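DivIVA (Staphylococcus aureus, PDB 7O39) probably acts as a coiled-coil scaffold protein in bacterial cell division, with this chain holding its dimeric N-terminal domain. Local coordinates at residues N19-P23 / T24-N28. Residues are numbered along the deposited sequence; the frame is centred on the assembly and turned at random.
Sequences NGLEP and TEVAN
E22 and P23 lead the short strand 20-21 into the long helix 23-53, and the backbone bonds V26 N to E22 O and A27 N to P23 O form the first helical turn. The motif is a helix N-cap, with E22 as the capping residue. Its chain is bent at chi2 (-60°), which folds the carboxylate back over the start of the helix. OE1 takes two amide N-H groups there. E25 N is 2.9 Å from E22 OE1 and points at it well, at 156°, nearly along the C-O axis. T24 N is closer to E22 OE1, at 2.8 Å, but this bond is strongly bent and weak. The carboxylate, probably ionised, sits at the helix N-terminus, where it would offset the positive end of the dipole. P23, the first helical residue, has no N-H to offer.

E25 crosses the E22 side chain at about a right angle. Its carboxylate lies against the CB and CG methylenes of E22, with E25 CD nearest, 3.7 Å from E22 CB. The two carboxylates are turned 50° apart, and E22 OE1 stays 4.7 Å from E25 OE2. The E25 OE2 atom instead bonds S15 OG of the second subunit. The strand 20-21 also pairs antiparallel with a strand of that subunit, so the cap lies beside the dimer interface of this N-terminal domain.

On the buried side, L21 and V26 make the apolar contact. F14 of the second subunit packs on V26 as well. The CG1 branch of V26 is anti to the backbone N. The other branch, CG2, is anti to the carbonyl carbon, and V26 CG2 meets L21 CB at 3.8 Å.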
loop_
_atom_site.group_PDB
_atom_site.type_symbol
_atom_site.label_atom_id
_atom_site.label_comp_id
_atom_site.label_asym_id
_atom_site.label_seq_id
_atom_site.Cartn_x
_atom_site.Cartn_y
_atom_site.Cartn_z
ATOM N N ASN A 19 -20.126 -11.365 -10.255
ATOM C CA ASN A 19 -20.332 -10.013 -9.755
ATOM C C ASN A 19 -19.113 -9.687 -8.906
ATOM O O ASN A 19 -18.902 -10.284 -7.845
ATOM C CB ASN A 19 -21.615 -9.904 -8.932
ATOM C CG ASN A 19 -22.863 -10.194 -9.753
ATOM O OD1 ASN A 19 -23.493 -11.241 -9.594
ATOM N ND2 ASN A 19 -23.214 -9.276 -10.647
ATOM N N GLY A 20 -18.293 -8.774 -9.379
ATOM C CA GLY A 20 -17.094 -8.470 -8.636
ATOM C C GLY A 20 -16.787 -7.002 -8.674
ATOM O O GLY A 20 -17.625 -6.182 -9.033
ATOM N N LEU A 21 -15.566 -6.661 -8.288
ATOM C CA LEU A 21 -15.168 -5.269 -8.167
ATOM C C LEU A 21 -14.764 -4.695 -9.521
ATOM O O LEU A 21 -14.144 -5.374 -10.349
ATOM C CB LEU A 21 -13.986 -5.157 -7.202
ATOM C CG LEU A 21 -14.152 -5.840 -5.836
ATOM C CD1 LEU A 21 -12.903 -5.557 -4.990
ATOM C CD2 LEU A 21 -15.421 -5.392 -5.113
ATOM N N GLU A 22 -15.121 -3.439 -9.740
ATOM C CA GLU A 22 -14.764 -2.725 -10.962
ATOM C C GLU A 22 -13.244 -2.742 -11.160
ATOM O O GLU A 22 -12.508 -2.192 -10.316
ATOM C CB GLU A 22 -15.273 -1.292 -10.849
ATOM C CG GLU A 22 -15.685 -0.677 -12.162
ATOM C CD GLU A 22 -14.552 -0.608 -13.153
ATOM O OE1 GLU A 22 -13.487 -0.064 -12.806
ATOM O OE2 GLU A 22 -14.725 -1.083 -14.290
ATOM N N PRO A 23 -12.730 -3.353 -12.240
ATOM C CA PRO A 23 -11.266 -3.547 -12.316
ATOM C C PRO A 23 -10.464 -2.263 -12.397
ATOM O O PRO A 23 -9.359 -2.212 -11.842
ATOM C CB PRO A 23 -11.089 -4.429 -13.558
ATOM C CG PRO A 23 -12.379 -5.177 -13.650
ATOM C CD PRO A 23 -13.429 -4.176 -13.246
ATOM N N THR A 24 -10.969 -1.232 -13.075
ATOM C CA THR A 24 -10.195 -0.000 -13.200
ATOM C C THR A 24 -10.163 0.770 -11.883
ATOM O O THR A 24 -9.135 1.360 -11.531
ATOM C CB THR A 24 -10.743 0.865 -14.336
ATOM O OG1 THR A 24 -10.669 0.144 -15.572
ATOM C CG2 THR A 24 -9.939 2.145 -14.480
ATOM N N GLU A 25 -11.269 0.780 -11.139
ATOM C CA GLU A 25 -11.249 1.408 -9.821
ATOM C C GLU A 25 -10.204 0.757 -8.936
ATOM O O GLU A 25 -9.461 1.444 -8.219
ATOM C CB GLU A 25 -12.616 1.296 -9.150
ATOM C CG GLU A 25 -13.725 2.104 -9.800
ATOM C CD GLU A 25 -15.065 1.950 -9.091
ATOM O OE1 GLU A 25 -15.103 1.444 -7.943
ATOM O OE2 GLU A 25 -16.086 2.334 -9.701
ATOM N N VAL A 26 -10.137 -0.573 -8.967
ATOM C CA VAL A 26 -9.142 -1.281 -8.167
ATOM C C VAL A 26 -7.731 -0.933 -8.637
ATOM O O VAL A 26 -6.854 -0.611 -7.826
ATOM C CB VAL A 26 -9.407 -2.799 -8.189
ATOM C CG1 VAL A 26 -8.269 -3.556 -7.496
ATOM C CG2 VAL A 26 -10.738 -3.123 -7.517
ATOM N N ALA A 27 -7.485 -1.001 -9.954
ATOM C CA ALA A 27 -6.156 -0.685 -10.481
ATOM C C ALA A 27 -5.721 0.714 -10.065
ATOM O O ALA A 27 -4.561 0.929 -9.677
ATOM C CB ALA A 27 -6.128 -0.827 -12.003
ATOM N N ASN A 28 -6.633 1.686 -10.144
ATOM C CA ASN A 28 -6.270 3.057 -9.801
ATOM C C ASN A 28 -5.917 3.186 -8.325
ATOM O O ASN A 28 -4.973 3.898 -7.962
ATOM C CB ASN A 28 -7.413 4.001 -10.172
ATOM C CG ASN A 28 -7.559 4.187 -11.681
ATOM O OD1 ASN A 28 -6.635 3.909 -12.448
ATOM N ND2 ASN A 28 -8.720 4.665 -12.105
HETATM O O HOH W 1 -12.924 -1.253 -15.902
#